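Local coordinates for putative uncharacterized protein pf13_0012 (PDB 2VWA) that binds the lipid phosphatidylethanolamine through its soluble domain and is probably essential for liver-stage development of the malaria parasite, at residues 51-62 against 77-88. Sequence-based numbering, arbitrary orientation.
Sequences VNNMEYMQKFVQ and ENKAVMDLKYHL. With PTY (phosphatidylethanolamine), chain G.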
# COMPACT_ATOMS: atom_id res chain seq x y z
N VAL A 51 1.36 4.58 -9.98
CA VAL A 51 0.04 4.95 -9.46
C VAL A 51 -0.92 3.80 -9.58
O VAL A 51 -1.78 3.63 -8.73
CB VAL A 51 -0.71 6.01 -10.26
CG1 VAL A 51 -1.48 6.93 -9.31
CG2 VAL A 51 0.16 6.74 -11.23
N ASN A 52 -0.83 3.06 -10.66
CA ASN A 52 -1.72 1.93 -10.82
C ASN A 52 -0.92 0.63 -10.81
O ASN A 52 -1.38 -0.39 -11.30
CB ASN A 52 -2.56 2.08 -12.09
CG ASN A 52 -3.59 3.20 -11.98
OD1 ASN A 52 -4.38 3.23 -11.03
ND2 ASN A 52 -3.58 4.12 -12.93
N ASN A 53 0.28 0.66 -10.25
CA ASN A 53 1.08 -0.53 -10.23
C ASN A 53 0.73 -1.46 -9.06
O ASN A 53 1.09 -1.19 -7.92
CB ASN A 53 2.57 -0.20 -10.25
CG ASN A 53 3.40 -1.41 -10.39
OD1 ASN A 53 3.35 -2.30 -9.56
ND2 ASN A 53 4.16 -1.49 -11.46
N MSE A 54 0.04 -2.55 -9.38
CA MSE A 54 -0.49 -3.51 -8.40
C MSE A 54 0.59 -4.18 -7.55
O MSE A 54 0.47 -4.24 -6.33
CB MSE A 54 -1.32 -4.58 -9.12
CG MSE A 54 -2.48 -3.99 -9.86
SE MSE A 54 -3.86 -3.37 -8.60
CE MSE A 54 -5.28 -4.62 -9.15
N GLU A 55 1.63 -4.66 -8.22
CA GLU A 55 2.75 -5.30 -7.56
C GLU A 55 3.41 -4.37 -6.52
O GLU A 55 3.79 -4.79 -5.42
CB GLU A 55 3.72 -5.77 -8.63
CG GLU A 55 4.99 -6.41 -8.13
CD GLU A 55 5.95 -6.75 -9.29
OE1 GLU A 55 5.83 -7.88 -9.82
OE2 GLU A 55 6.79 -5.88 -9.65
N TYR A 56 3.51 -3.08 -6.88
CA TYR A 56 3.96 -2.05 -5.99
C TYR A 56 3.11 -1.90 -4.73
O TYR A 56 3.64 -1.78 -3.61
CB TYR A 56 4.01 -0.75 -6.77
CG TYR A 56 4.28 0.49 -5.97
CD1 TYR A 56 5.40 0.57 -5.13
CD2 TYR A 56 3.44 1.59 -6.08
CE1 TYR A 56 5.65 1.73 -4.40
CE2 TYR A 56 3.69 2.75 -5.37
CZ TYR A 56 4.79 2.81 -4.54
OH TYR A 56 5.02 3.97 -3.84
N MSE A 57 1.79 -1.93 -4.87
CA MSE A 57 0.97 -1.83 -3.68
C MSE A 57 0.98 -3.09 -2.83
O MSE A 57 1.00 -2.99 -1.62
CB MSE A 57 -0.43 -1.36 -3.98
CG MSE A 57 -0.69 -1.19 -5.41
SE MSE A 57 -1.64 0.49 -5.60
CE MSE A 57 -0.86 1.15 -7.27
N GLN A 58 1.00 -4.25 -3.49
CA GLN A 58 1.13 -5.53 -2.81
C GLN A 58 2.40 -5.61 -1.98
O GLN A 58 2.35 -5.95 -0.80
CB GLN A 58 1.12 -6.67 -3.81
CG GLN A 58 -0.26 -7.19 -4.16
CD GLN A 58 -0.27 -8.70 -4.37
OE1 GLN A 58 0.21 -9.20 -5.39
NE2 GLN A 58 -0.83 -9.44 -3.40
N LYS A 59 3.54 -5.28 -2.58
CA LYS A 59 4.82 -5.33 -1.88
C LYS A 59 4.76 -4.47 -0.64
O LYS A 59 5.33 -4.82 0.39
CB LYS A 59 5.98 -4.90 -2.76
CG LYS A 59 6.36 -5.89 -3.85
CD LYS A 59 7.62 -5.38 -4.51
CE LYS A 59 7.88 -6.04 -5.84
NZ LYS A 59 8.50 -7.37 -5.65
N PHE A 60 4.03 -3.37 -0.75
CA PHE A 60 3.83 -2.44 0.37
C PHE A 60 2.95 -3.00 1.50
O PHE A 60 3.26 -2.82 2.67
CB PHE A 60 3.26 -1.11 -0.11
CG PHE A 60 4.05 0.04 0.35
CD1 PHE A 60 3.84 0.58 1.61
CD2 PHE A 60 5.07 0.55 -0.45
CE1 PHE A 60 4.63 1.65 2.05
CE2 PHE A 60 5.85 1.61 -0.00
CZ PHE A 60 5.64 2.15 1.25
N VAL A 61 1.87 -3.66 1.12
CA VAL A 61 0.95 -4.23 2.09
C VAL A 61 1.63 -5.42 2.80
O VAL A 61 1.44 -5.63 4.00
CB VAL A 61 -0.43 -4.62 1.44
CG1 VAL A 61 -1.28 -5.43 2.40
CG2 VAL A 61 -1.19 -3.37 0.98
N GLN A 62 2.43 -6.17 2.05
CA GLN A 62 3.14 -7.31 2.61
C GLN A 62 4.26 -6.91 3.57
O GLN A 62 4.41 -7.54 4.62
CB GLN A 62 3.62 -8.28 1.52
CG GLN A 62 2.44 -9.09 0.98
CD GLN A 62 2.80 -10.23 0.03
OE1 GLN A 62 1.90 -10.89 -0.49
NE2 GLN A 62 4.10 -10.46 -0.18
N GLU A 77 -5.96 -8.63 2.68
CA GLU A 77 -4.77 -8.13 2.01
C GLU A 77 -5.13 -7.60 0.62
O GLU A 77 -4.72 -6.51 0.27
CB GLU A 77 -3.67 -9.22 1.97
CG GLU A 77 -2.42 -8.82 1.17
CD GLU A 77 -1.30 -9.84 1.22
OE1 GLU A 77 -0.80 -10.16 2.34
OE2 GLU A 77 -0.91 -10.30 0.12
N ASN A 78 -5.91 -8.37 -0.14
CA ASN A 78 -6.44 -7.91 -1.44
C ASN A 78 -7.34 -6.68 -1.34
O ASN A 78 -7.30 -5.79 -2.19
CB ASN A 78 -7.18 -9.04 -2.16
CG ASN A 78 -6.30 -10.26 -2.42
OD1 ASN A 78 -5.07 -10.15 -2.50
ND2 ASN A 78 -6.92 -11.43 -2.52
N LYS A 79 -8.16 -6.61 -0.30
CA LYS A 79 -8.98 -5.44 -0.10
C LYS A 79 -8.08 -4.20 0.28
O LYS A 79 -8.32 -3.07 -0.16
CB LYS A 79 -10.06 -5.77 0.93
CG LYS A 79 -11.09 -4.69 1.15
CD LYS A 79 -12.35 -5.21 1.85
CE LYS A 79 -12.95 -4.12 2.78
NZ LYS A 79 -13.25 -4.65 4.18
N ALA A 80 -6.99 -4.43 1.01
CA ALA A 80 -6.12 -3.34 1.40
C ALA A 80 -5.36 -2.73 0.21
O ALA A 80 -5.17 -1.51 0.14
CB ALA A 80 -5.17 -3.78 2.52
N VAL A 81 -4.93 -3.60 -0.71
CA VAL A 81 -4.29 -3.25 -1.98
C VAL A 81 -5.21 -2.41 -2.83
O VAL A 81 -4.83 -1.34 -3.29
CB VAL A 81 -3.92 -4.52 -2.78
CG1 VAL A 81 -3.54 -4.18 -4.26
CG2 VAL A 81 -2.80 -5.30 -2.08
N MSE A 82 -6.43 -2.88 -3.03
CA MSE A 82 -7.44 -2.07 -3.73
C MSE A 82 -7.59 -0.67 -3.10
O MSE A 82 -7.71 0.33 -3.81
CB MSE A 82 -8.78 -2.80 -3.79
CG MSE A 82 -8.79 -4.00 -4.75
SE MSE A 82 -8.05 -3.51 -6.53
CE MSE A 82 -9.36 -2.09 -7.01
N ASP A 83 -7.55 -0.61 -1.77
CA ASP A 83 -7.71 0.64 -1.06
C ASP A 83 -6.53 1.56 -1.32
O ASP A 83 -6.70 2.72 -1.62
CB ASP A 83 -7.90 0.36 0.44
CG ASP A 83 -8.26 1.61 1.22
OD1 ASP A 83 -7.43 2.55 1.31
OD2 ASP A 83 -9.39 1.66 1.75
N LEU A 84 -5.32 1.03 -1.22
CA LEU A 84 -4.12 1.79 -1.55
C LEU A 84 -4.12 2.32 -2.98
O LEU A 84 -3.69 3.44 -3.21
CB LEU A 84 -2.85 0.97 -1.29
CG LEU A 84 -2.20 1.23 0.07
CD1 LEU A 84 -3.20 1.41 1.19
CD2 LEU A 84 -1.23 0.12 0.38
N LYS A 85 -4.63 1.54 -3.92
CA LYS A 85 -4.83 2.02 -5.28
C LYS A 85 -5.69 3.27 -5.35
O LYS A 85 -5.30 4.26 -5.97
CB LYS A 85 -5.42 0.93 -6.16
CG LYS A 85 -5.52 1.31 -7.64
CD LYS A 85 -5.95 0.13 -8.45
CE LYS A 85 -6.40 0.57 -9.83
NZ LYS A 85 -7.29 -0.47 -10.42
N TYR A 86 -6.85 3.24 -4.73
CA TYR A 86 -7.75 4.33 -4.77
C TYR A 86 -7.07 5.57 -4.15
O TYR A 86 -7.14 6.69 -4.71
CB TYR A 86 -9.08 3.98 -4.04
CG TYR A 86 -10.20 4.99 -4.22
CD1 TYR A 86 -10.87 5.54 -3.12
CD2 TYR A 86 -10.59 5.43 -5.50
CE1 TYR A 86 -11.92 6.48 -3.28
CE2 TYR A 86 -11.62 6.36 -5.69
CZ TYR A 86 -12.28 6.89 -4.58
OH TYR A 86 -13.28 7.83 -4.79
N HIS A 87 -6.39 5.37 -3.02
CA HIS A 87 -5.73 6.43 -2.34
C HIS A 87 -4.63 7.03 -3.23
O HIS A 87 -4.59 8.25 -3.42
CB HIS A 87 -5.15 5.91 -1.01
CG HIS A 87 -4.47 6.97 -0.20
ND1 HIS A 87 -5.16 7.96 0.47
CD2 HIS A 87 -3.16 7.19 0.06
CE1 HIS A 87 -4.31 8.74 1.11
NE2 HIS A 87 -3.09 8.29 0.88
N LEU A 88 -3.77 6.20 -3.81
CA LEU A 88 -2.70 6.73 -4.66
C LEU A 88 -3.20 7.58 -5.83
O LEU A 88 -2.56 8.56 -6.20
CB LEU A 88 -1.78 5.62 -5.19
CG LEU A 88 -0.40 5.48 -4.55
CD1 LEU A 88 -0.18 6.27 -3.24
CD2 LEU A 88 -0.08 4.05 -4.37
C1 PTY G . -2.27 15.81 2.70
C2 PTY G . 2.30 18.83 -0.22
C3 PTY G . 2.62 17.34 -0.35
O4 PTY G . -3.38 15.04 3.18
C5 PTY G . -1.06 16.46 0.63
C6 PTY G . -1.94 15.39 1.28
O7 PTY G . -3.15 15.21 0.53
C8 PTY G . -3.15 14.06 -0.38
O10 PTY G . -2.18 13.85 -1.09
C11 PTY G . -4.34 13.13 -0.45
C12 PTY G . -5.60 13.92 -0.81
C13 PTY G . -6.73 13.05 -1.35
C14 PTY G . -7.44 12.27 -0.26
C15 PTY G . -8.78 12.90 0.12
C16 PTY G . -9.27 12.40 1.48
C17 PTY G . -10.07 11.11 1.32
C18 PTY G . -10.53 10.54 2.66
C19 PTY G . -11.68 9.56 2.45
C20 PTY G . -11.24 8.12 2.74
C21 PTY G . -11.17 7.27 1.47
C22 PTY G . -12.54 6.73 1.08
C23 PTY G . -12.67 5.23 1.34
C24 PTY G . -12.48 4.41 0.06
C25 PTY G . -12.04 3.00 0.43
C26 PTY G . -11.51 2.20 -0.76
C27 PTY G . -11.44 0.73 -0.36
C28 PTY G . -11.56 -0.22 -1.54
C29 PTY G . -11.18 -1.62 -1.10
C30 PTY G . -4.62 15.69 3.59
C31 PTY G . -5.58 16.24 2.56
O30 PTY G . -4.86 15.77 4.78
C32 PTY G . -6.85 15.39 2.50
C33 PTY G . -7.98 16.16 1.81
C34 PTY G . -9.29 16.06 2.60
C35 PTY G . -10.48 16.47 1.72
C36 PTY G . -11.41 17.42 2.47
C37 PTY G . -12.72 16.75 2.83
C38 PTY G . -13.28 17.29 4.14
C39 PTY G . -13.25 16.25 5.25
C40 PTY G . -14.65 15.88 5.73
C41 PTY G . -14.68 14.51 6.41
C42 PTY G . -15.51 13.51 5.61
C43 PTY G . -16.13 12.45 6.53
C44 PTY G . -15.92 11.05 5.98
P1 PTY G . 1.38 16.09 1.66
O11 PTY G . 2.68 16.74 0.94
O12 PTY G . 1.75 14.69 2.11
O13 PTY G . 0.88 17.08 2.69
O14 PTY G . 0.28 15.98 0.48
N1 PTY G . 3.47 19.61 -0.59
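M57, a selenomethionine, points from helix 54-67 into the side of helix 74-99. Its CB starts near two partners, 4.2 Å from V81 CG1 and 4.3 Å from L84 CB. CG nearly eclipses the backbone N (chi1 4°), and the chain bends again. SE thereby lands 3.6 Å from K85 CA. CE meets CD2 of L88 tip to tip. M57 is thus a knob in the hole formed by V81, L84, K85 and L88.

One turn on, V61 fills the next hole, among E77, A80, V81 and L84. CG1 faces CG of E77, while CG2 lies 3.5 Å from CD2 of L84. Knobs-into-holes packing joins these two helices of the all-helical soluble domain. The segment axes approach to 9.1 Å, and their N-to-C directions differ by 121°.

The bent selenomethionine M54 lays CE against M82 SE at a slant, with its SE near K85 CD. Q58 CG packs on V81 CG2; its NE2 comes 3.6 Å from E77 OE2, the side chains crossing near a right angle, planes 60° apart. E77 OE1 accepts hydrogen bonds from N13 and Q65. N52 OD1 touches K85 CE and accepts a hydrogen bond from Q89. N53 is the N-cap of helix 54-67; its OD1 accepts a hydrogen bond from Y56 N. K79, M82, D83 and Y86 line part of the phosphatidylethanolamine pocket; R32, in a salt bridge with D83 OD2, and Q36 join from helix 21-41.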